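Local atomic coordinates of Dye-decolorizing peroxidase (Irpex lacteus, PDB entry 7D8M), a protein that binds heme b and probably works as a peroxidase, using hydrogen peroxide to oxidise dyes and other substrates. Residues 259-264 and 310-315; 269-274 and 291-296; 11-16 and 48-53. All blocks are in the same frame, centred on the assembly; numbering follows the deposited sequence.

Interaction 1: residues 259-264 and 310-315. With HEM (protoporphyrin IX containing Fe), chain B.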
# COMPACT_ATOMS: atom_id res chain seq x y z
N ARG A 259 18.73 -3.37 7.00
CA ARG A 259 18.21 -4.40 7.90
C ARG A 259 16.79 -4.09 8.36
O ARG A 259 15.99 -5.02 8.54
CB ARG A 259 19.14 -4.56 9.11
CG ARG A 259 20.57 -4.90 8.74
CD ARG A 259 20.79 -6.38 8.62
NE ARG A 259 20.60 -7.11 9.87
CZ ARG A 259 20.60 -8.44 9.95
NH1 ARG A 259 20.79 -9.15 8.84
NH2 ARG A 259 20.42 -9.06 11.12
N MET A 260 16.45 -2.82 8.53
CA MET A 260 15.08 -2.47 8.90
C MET A 260 14.09 -2.78 7.78
O MET A 260 12.98 -3.26 8.04
CB MET A 260 14.99 -0.99 9.28
CG MET A 260 15.77 -0.66 10.54
SD MET A 260 16.04 1.10 10.74
CE MET A 260 14.49 1.59 11.46
N PHE A 261 14.48 -2.51 6.53
CA PHE A 261 13.56 -2.66 5.41
C PHE A 261 13.57 -4.06 4.82
O PHE A 261 12.52 -4.57 4.43
CB PHE A 261 13.88 -1.63 4.32
CG PHE A 261 13.27 -0.29 4.57
CD1 PHE A 261 11.97 -0.02 4.19
CD2 PHE A 261 14.00 0.70 5.22
CE1 PHE A 261 11.39 1.22 4.43
CE2 PHE A 261 13.44 1.94 5.47
CZ PHE A 261 12.13 2.20 5.08
N GLY A 262 14.75 -4.69 4.76
CA GLY A 262 14.94 -5.90 3.99
C GLY A 262 15.54 -5.66 2.62
O GLY A 262 15.74 -6.62 1.87
N ARG A 263 15.80 -4.40 2.27
CA ARG A 263 16.39 -4.02 1.00
C ARG A 263 17.29 -2.82 1.23
O ARG A 263 17.05 -2.02 2.14
CB ARG A 263 15.32 -3.66 -0.06
CG ARG A 263 14.47 -4.82 -0.54
CD ARG A 263 13.51 -4.38 -1.64
NE ARG A 263 12.60 -5.46 -2.01
CZ ARG A 263 12.86 -6.38 -2.93
NH1 ARG A 263 14.01 -6.34 -3.60
NH2 ARG A 263 11.97 -7.32 -3.19
N TRP A 264 18.33 -2.72 0.41
CA TRP A 264 19.10 -1.50 0.29
C TRP A 264 18.28 -0.46 -0.48
O TRP A 264 17.24 -0.78 -1.06
CB TRP A 264 20.42 -1.78 -0.43
CG TRP A 264 21.32 -2.75 0.30
CD1 TRP A 264 21.37 -4.12 0.15
CD2 TRP A 264 22.30 -2.43 1.28
NE1 TRP A 264 22.32 -4.65 0.99
CE2 TRP A 264 22.91 -3.64 1.70
CE3 TRP A 264 22.72 -1.23 1.87
CZ2 TRP A 264 23.91 -3.67 2.66
CZ3 TRP A 264 23.73 -1.27 2.81
CH2 TRP A 264 24.31 -2.48 3.20
N THR A 310 12.35 -9.57 11.59
CA THR A 310 11.50 -8.41 11.77
C THR A 310 11.67 -7.36 10.67
O THR A 310 11.09 -6.28 10.79
CB THR A 310 11.82 -7.77 13.12
OG1 THR A 310 13.23 -7.53 13.18
CG2 THR A 310 11.44 -8.71 14.25
N ALA A 311 12.47 -7.63 9.64
CA ALA A 311 12.56 -6.69 8.53
C ALA A 311 11.19 -6.44 7.94
O ALA A 311 10.35 -7.35 7.85
CB ALA A 311 13.47 -7.21 7.42
N HIS A 312 10.98 -5.20 7.49
CA HIS A 312 9.67 -4.78 7.02
C HIS A 312 9.09 -5.76 6.00
O HIS A 312 7.98 -6.27 6.19
CB HIS A 312 9.78 -3.39 6.40
CG HIS A 312 8.49 -2.88 5.85
ND1 HIS A 312 7.30 -2.99 6.54
CD2 HIS A 312 8.20 -2.28 4.67
CE1 HIS A 312 6.33 -2.46 5.82
NE2 HIS A 312 6.85 -2.03 4.68
N ILE A 313 9.84 -6.05 4.93
CA ILE A 313 9.28 -6.89 3.87
C ILE A 313 9.10 -8.33 4.34
O ILE A 313 8.24 -9.05 3.83
CB ILE A 313 10.14 -6.84 2.59
CG1 ILE A 313 11.50 -7.50 2.78
CG2 ILE A 313 10.26 -5.40 2.07
CD1 ILE A 313 12.22 -7.78 1.48
N ARG A 314 9.90 -8.77 5.33
CA ARG A 314 9.75 -10.12 5.84
C ARG A 314 8.59 -10.22 6.85
O ARG A 314 8.01 -11.30 7.02
CB ARG A 314 11.08 -10.59 6.46
CG ARG A 314 11.12 -12.08 6.82
CD ARG A 314 12.51 -12.55 7.32
NE ARG A 314 12.55 -14.01 7.49
CZ ARG A 314 13.66 -14.74 7.47
NH1 ARG A 314 14.85 -14.17 7.30
NH2 ARG A 314 13.59 -16.06 7.62
N LYS A 315 8.25 -9.11 7.52
CA LYS A 315 7.05 -9.08 8.35
C LYS A 315 5.78 -9.10 7.49
O LYS A 315 4.84 -9.85 7.77
CB LYS A 315 7.08 -7.84 9.24
CG LYS A 315 7.89 -7.99 10.53
CD LYS A 315 7.07 -8.64 11.64
CE LYS A 315 7.28 -7.95 12.99
NZ LYS A 315 6.50 -8.63 14.08
CHA HEM B . 7.44 -3.43 0.69
CHB HEM B . 8.32 1.06 2.28
CHC HEM B . 3.95 1.14 4.39
CHD HEM B . 3.29 -3.52 3.23
C1A HEM B . 8.06 -2.22 0.91
C2A HEM B . 9.33 -1.80 0.37
C3A HEM B . 9.56 -0.55 0.80
C4A HEM B . 8.45 -0.14 1.63
CMA HEM B . 10.78 0.34 0.50
CAA HEM B . 10.23 -2.67 -0.56
CBA HEM B . 9.84 -2.45 -2.02
CGA HEM B . 8.98 -3.58 -2.55
O1A HEM B . 9.21 -4.75 -2.15
O2A HEM B . 8.08 -3.32 -3.39
C1B HEM B . 7.20 1.48 2.95
C2B HEM B . 6.99 2.81 3.48
C3B HEM B . 5.79 2.82 4.07
C4B HEM B . 5.19 1.51 3.92
CMB HEM B . 8.05 3.95 3.37
CAB HEM B . 5.05 3.99 4.77
CBB HEM B . 5.35 5.28 4.58
C1C HEM B . 3.40 -0.13 4.33
C2C HEM B . 2.18 -0.58 4.98
C3C HEM B . 2.00 -1.88 4.65
C4C HEM B . 3.11 -2.28 3.80
CMC HEM B . 1.29 0.33 5.85
CAC HEM B . 0.87 -2.86 5.07
CBC HEM B . 0.14 -2.70 6.18
C1D HEM B . 4.29 -3.86 2.34
C2D HEM B . 4.35 -5.05 1.52
C3D HEM B . 5.50 -5.03 0.83
C4D HEM B . 6.20 -3.81 1.18
CMD HEM B . 3.31 -6.18 1.44
CAD HEM B . 5.98 -6.10 -0.17
CBD HEM B . 6.77 -7.16 0.61
CGD HEM B . 7.19 -8.31 -0.27
O1D HEM B . 8.34 -8.80 -0.11
O2D HEM B . 6.38 -8.75 -1.15
NA HEM B . 7.55 -1.19 1.68
NB HEM B . 6.08 0.71 3.24
NC HEM B . 3.94 -1.19 3.64
ND HEM B . 5.43 -3.11 2.10
FE HEM B . 5.81 -1.23 2.82
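H312 and F261 meet beside the heme, on the proximal side of the DyP-type peroxidase pocket, where H312 is the axial ligand. Its NE2 binds the heme iron at 2.3 Å. With CG anti to the backbone N (chi1 178°), the imidazole extends from the start of helix 312-316 straight to the metal. F261 lies next to it, the two rings meeting obliquely; F261 CE1 comes within 3.8 Å of the heme methine carbon CHB, which sits at the edge of the phenyl ring, near its plane. I313 covers another part of the porphyrin: its CG2 is 3.7 Å from the heme methine carbon CHA. R263 reaches a propionate along a side chain extended from CG to NE, and its NE makes a weak hydrogen bond of 3.5 Å to heme O1A. The guanidinium is held more firmly by NH1, which bonds to the carbonyls of G267 and N288.

Behind this first shell, the end of helix 249-261 is bonded to the start of helix 312-316. H312 N donates to M260 O at 2.8 Å, and I313 N to F261 O at 3.1 Å, both nearly straight; the first holds the backbone of the iron ligand itself, the second that of the next residue. D399 OD2 accepts from H312 ND1, which probably helps to fix the rotation of the imidazole. G262, the first residue past helix 249-261, has a positive phi (97°), and a CB on it would collide with I313 CG1, whose branch runs on past the glycine carbonyl. A311, at the N-cap position of helix 312-316, rests its CB 3.5 Å from R259 O.

Interaction 2: residues 269-274 and 291-296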
# COMPACT_ATOMS: atom_id res chain seq x y z
N PRO A 269 17.77 -6.83 -2.54
CA PRO A 269 17.29 -7.49 -1.33
C PRO A 269 18.46 -7.97 -0.48
O PRO A 269 19.38 -8.62 -0.98
CB PRO A 269 16.45 -8.66 -1.86
CG PRO A 269 17.06 -8.98 -3.18
CD PRO A 269 17.59 -7.67 -3.74
N ILE A 270 18.42 -7.64 0.81
CA ILE A 270 19.54 -7.99 1.66
C ILE A 270 19.67 -9.50 1.81
O ILE A 270 20.76 -9.98 2.14
CB ILE A 270 19.46 -7.31 3.04
CG1 ILE A 270 18.37 -7.94 3.91
CG2 ILE A 270 19.25 -5.82 2.85
CD1 ILE A 270 18.29 -7.32 5.31
N ASP A 271 18.60 -10.26 1.56
CA ASP A 271 18.69 -11.71 1.63
C ASP A 271 19.61 -12.27 0.55
O ASP A 271 20.16 -13.37 0.72
CB ASP A 271 17.29 -12.33 1.49
CG ASP A 271 17.29 -13.82 1.74
OD1 ASP A 271 17.78 -14.26 2.80
OD2 ASP A 271 16.82 -14.57 0.86
N LEU A 272 19.78 -11.55 -0.55
CA LEU A 272 20.71 -11.94 -1.60
C LEU A 272 22.04 -11.20 -1.52
O LEU A 272 23.04 -11.72 -2.01
CB LEU A 272 20.09 -11.70 -2.98
CG LEU A 272 18.82 -12.48 -3.35
CD1 LEU A 272 18.35 -12.14 -4.78
CD2 LEU A 272 19.04 -13.98 -3.18
N SER A 273 22.07 -10.01 -0.92
CA SER A 273 23.28 -9.18 -0.85
C SER A 273 23.35 -8.52 0.52
O SER A 273 23.08 -7.33 0.68
CB SER A 273 23.27 -8.13 -1.97
OG SER A 273 24.49 -7.41 -2.02
N PRO A 274 23.71 -9.29 1.56
CA PRO A 274 23.60 -8.77 2.93
C PRO A 274 24.68 -7.78 3.34
O PRO A 274 24.44 -7.01 4.28
CB PRO A 274 23.69 -10.03 3.80
CG PRO A 274 24.41 -11.03 2.96
CD PRO A 274 23.97 -10.74 1.54
N PHE A 291 14.03 -14.51 -4.20
CA PHE A 291 14.53 -14.93 -2.90
C PHE A 291 13.35 -15.37 -2.05
O PHE A 291 12.20 -14.96 -2.27
CB PHE A 291 15.31 -13.82 -2.20
CG PHE A 291 14.48 -12.60 -1.87
CD1 PHE A 291 13.89 -12.46 -0.62
CD2 PHE A 291 14.30 -11.59 -2.81
CE1 PHE A 291 13.12 -11.33 -0.33
CE2 PHE A 291 13.55 -10.46 -2.53
CZ PHE A 291 12.96 -10.32 -1.29
N ASN A 292 13.64 -16.22 -1.06
CA ASN A 292 12.60 -16.68 -0.14
C ASN A 292 13.14 -16.88 1.28
O ASN A 292 12.48 -17.54 2.09
CB ASN A 292 11.95 -17.98 -0.65
CG ASN A 292 12.93 -19.14 -0.78
OD1 ASN A 292 14.04 -19.10 -0.24
ND2 ASN A 292 12.52 -20.18 -1.48
N TYR A 293 14.32 -16.32 1.57
CA TYR A 293 15.00 -16.36 2.86
C TYR A 293 15.65 -17.71 3.15
O TYR A 293 16.37 -17.82 4.14
CB TYR A 293 14.06 -15.94 4.00
CG TYR A 293 13.44 -14.59 3.73
CD1 TYR A 293 14.24 -13.45 3.65
CD2 TYR A 293 12.08 -14.45 3.51
CE1 TYR A 293 13.69 -12.20 3.38
CE2 TYR A 293 11.51 -13.20 3.24
CZ TYR A 293 12.33 -12.08 3.18
OH TYR A 293 11.81 -10.83 2.92
N SER A 294 15.43 -18.72 2.30
CA SER A 294 16.13 -19.99 2.48
C SER A 294 17.52 -19.93 1.85
O SER A 294 17.75 -19.21 0.88
CB SER A 294 15.33 -21.14 1.86
OG SER A 294 14.13 -21.37 2.57
N HIS A 295 18.44 -20.71 2.43
CA HIS A 295 19.83 -20.76 1.97
C HIS A 295 20.41 -22.11 2.37
O HIS A 295 20.11 -22.60 3.47
CB HIS A 295 20.69 -19.64 2.58
CG HIS A 295 20.26 -18.26 2.18
ND1 HIS A 295 20.62 -17.69 0.98
CD2 HIS A 295 19.49 -17.34 2.81
CE1 HIS A 295 20.09 -16.48 0.89
NE2 HIS A 295 19.40 -16.25 2.00
N PRO A 296 21.22 -22.73 1.51
CA PRO A 296 21.94 -23.95 1.92
C PRO A 296 22.65 -23.74 3.25
O PRO A 296 23.30 -22.72 3.46
CB PRO A 296 22.93 -24.18 0.77
CG PRO A 296 22.97 -22.87 -0.00
CD PRO A 296 21.60 -22.29 0.16
O HOH W 1 17.36 -15.13 5.17
O HOH W 2 16.74 -16.96 -0.42
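D271 and Y293 mark the closest approach of two loop backbones, CA to CA 6.1 Å; residues 270-272 form a helix-like turn in which P269 O accepts from both L272 N and S273 N, while Y293 has a positive phi. The carboxylate of D271, with CG anti to the backbone N (chi1 -172°), reaches into the bend of 291-296. H295 NE2 donates to D271 OD1 at 2.7 Å, nearly straight at 164°. The carboxylate oxygen lies in the imidazole plane, but the imidazole approaches from above the carboxylate plane, the two groups being turned 59° apart. OD2 of D271 takes a weak bond from Y293 N at 3.1 Å. Two waters complete the grip: one links D271 OD1 with Y293 O, the other links D271 OD2 with S294 O and N292 N. Replacing D271 by an alanine would probably leave H295 NE2 and Y293 N without this acceptor and free the imidazole to turn.

Next to this polar knot the contact is apolar. P269 CB lies over one face of F291, 3.9 Å from the ring centroid, a CH-pi contact, and L272 CD2 packs against F291 CB. The phenyl ring also makes a cation-pi contact with R319, a heme-binding residue. Within 291-296, N292 OD1 accepts from S294 N at 2.9 Å. The arrangement thus combines a His-carboxylate hydrogen bond between loops with an Asx turn, set just behind the heme pocket, the nearest atoms of the F291 side chain and the heme being about 5 Å apart.

Interaction 3: residues 11-16 and 48-53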
# COMPACT_ATOMS: atom_id res chain seq x y z
N ASN A 11 -13.50 -4.39 -18.04
CA ASN A 11 -14.46 -4.07 -16.99
C ASN A 11 -13.83 -3.88 -15.60
O ASN A 11 -14.55 -3.59 -14.64
CB ASN A 11 -15.53 -5.16 -16.90
CG ASN A 11 -16.77 -4.67 -16.17
OD1 ASN A 11 -17.08 -3.49 -16.20
ND2 ASN A 11 -17.47 -5.58 -15.50
N ILE A 12 -12.52 -4.04 -15.47
CA ILE A 12 -11.85 -3.96 -14.17
C ILE A 12 -11.12 -2.63 -14.08
O ILE A 12 -10.37 -2.26 -14.99
CB ILE A 12 -10.90 -5.15 -13.96
CG1 ILE A 12 -11.69 -6.45 -14.10
CG2 ILE A 12 -10.20 -5.06 -12.59
CD1 ILE A 12 -10.86 -7.71 -13.85
N GLN A 13 -11.35 -1.89 -12.99
CA GLN A 13 -10.67 -0.62 -12.78
C GLN A 13 -9.16 -0.82 -12.76
O GLN A 13 -8.64 -1.65 -12.01
CB GLN A 13 -11.15 0.02 -11.48
CG GLN A 13 -12.61 0.43 -11.53
CD GLN A 13 -12.91 1.56 -10.58
OE1 GLN A 13 -12.41 2.67 -10.74
NE2 GLN A 13 -13.72 1.28 -9.56
N GLY A 14 -8.47 -0.03 -13.57
CA GLY A 14 -7.08 -0.30 -13.90
C GLY A 14 -6.12 -0.17 -12.74
O GLY A 14 -5.10 -0.86 -12.71
N ASP A 15 -6.40 0.72 -11.78
CA ASP A 15 -5.44 0.91 -10.69
C ASP A 15 -5.33 -0.31 -9.79
O ASP A 15 -4.35 -0.44 -9.05
CB ASP A 15 -5.79 2.14 -9.86
CG ASP A 15 -4.64 2.59 -8.98
OD1 ASP A 15 -3.57 2.92 -9.53
OD2 ASP A 15 -4.80 2.61 -7.73
N ILE A 16 -6.31 -1.22 -9.84
CA ILE A 16 -6.28 -2.39 -8.96
C ILE A 16 -5.12 -3.31 -9.30
O ILE A 16 -4.36 -3.75 -8.42
CB ILE A 16 -7.62 -3.16 -9.04
CG1 ILE A 16 -8.80 -2.23 -8.74
CG2 ILE A 16 -7.57 -4.39 -8.12
CD1 ILE A 16 -10.17 -2.84 -9.05
N ALA A 48 -17.42 6.93 -19.73
CA ALA A 48 -16.54 7.75 -20.55
C ALA A 48 -15.16 7.95 -19.94
O ALA A 48 -14.22 8.29 -20.68
CB ALA A 48 -17.17 9.12 -20.79
N ASN A 49 -15.00 7.76 -18.63
CA ASN A 49 -13.80 8.22 -17.94
C ASN A 49 -13.17 7.21 -16.99
O ASN A 49 -11.99 7.36 -16.67
CB ASN A 49 -14.10 9.51 -17.15
CG ASN A 49 -14.41 10.68 -18.05
OD1 ASN A 49 -13.50 11.31 -18.60
ND2 ASN A 49 -15.70 10.99 -18.21
N ILE A 50 -13.90 6.19 -16.53
CA ILE A 50 -13.32 5.23 -15.58
C ILE A 50 -12.38 4.30 -16.35
O ILE A 50 -12.82 3.53 -17.21
CB ILE A 50 -14.40 4.44 -14.84
CG1 ILE A 50 -15.22 5.39 -13.98
CG2 ILE A 50 -13.75 3.35 -13.96
CD1 ILE A 50 -14.38 6.18 -12.98
N THR A 51 -11.10 4.37 -16.01
CA THR A 51 -10.06 3.73 -16.81
C THR A 51 -9.92 2.27 -16.44
O THR A 51 -9.74 1.93 -15.26
CB THR A 51 -8.72 4.44 -16.59
OG1 THR A 51 -8.87 5.82 -16.92
CG2 THR A 51 -7.62 3.81 -17.45
N SER A 52 -9.95 1.41 -17.45
CA SER A 52 -9.87 -0.02 -17.25
C SER A 52 -8.42 -0.51 -17.26
O SER A 52 -7.50 0.19 -17.70
CB SER A 52 -10.63 -0.75 -18.35
OG SER A 52 -9.95 -0.58 -19.59
N VAL A 53 -8.24 -1.73 -16.76
CA VAL A 53 -6.98 -2.45 -16.96
C VAL A 53 -6.62 -2.48 -18.43
O VAL A 53 -5.49 -2.18 -18.83
CB VAL A 53 -7.09 -3.88 -16.38
CG1 VAL A 53 -5.95 -4.76 -16.89
CG2 VAL A 53 -7.14 -3.85 -14.86
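I12 and V53 are joined by a hydrogen bond from V53 N to I12 O at 2.8 Å, and G14 and T51 by one from G14 N to T51 O at 2.9 Å. These two bonds flank Q13 and S52, which form a single antiparallel, non-hydrogen-bonded bridge. G14 CA lies so close to S52 that a CB there would clash with S52 O.

The Q13 side chain leaves the backbone with CB turned away from 48-53, and the extended chain then swings back across I50. Its CG is 4.0 Å from I50 CG2, CD passes the same methyl, and the amide oxygen OE1 comes nearest, 3.6 Å from I50 CG2. The other branch of the tip, NE2, donates to the carbonyls of L70 and P439, which fixes the amide. I12 and V53 lie side by side, pointing the same way, their CG2 methyls 4.0 Å apart. S52 OG caps the next helix by accepting from T55 N.

The bridge thus joins the entry to helix 14-17 with the link between helices 35-49 and 53-57, within the ferredoxin-like DyP domain. T51 is bonded to V68 of edge strand 67-72, and helix 441-448 packs on Q13, I50 and S52.

How the interactions relate
Interactions 1 and 2 form one continuous region, their centres 12 Å apart, and the chain between 259-264 and 310-315 contains both segments of interaction 2. They join through two probable hydrogen bonds, W264 NE1 to S273 O at 2.8 Å and I270 N to G262 O at 3.1 Å, and through packing of R263 NH2 on F291 CE2 at 3.6 Å. Interaction 1 supplies the axial ligand and part of the first shell of the heme, and interaction 2 lies behind it. Interaction 3 precedes both in the chain and lies across the chain's centre from interaction 1, with centres 32 Å apart and nearest atoms about 17 Å apart. It takes no part in the heme site.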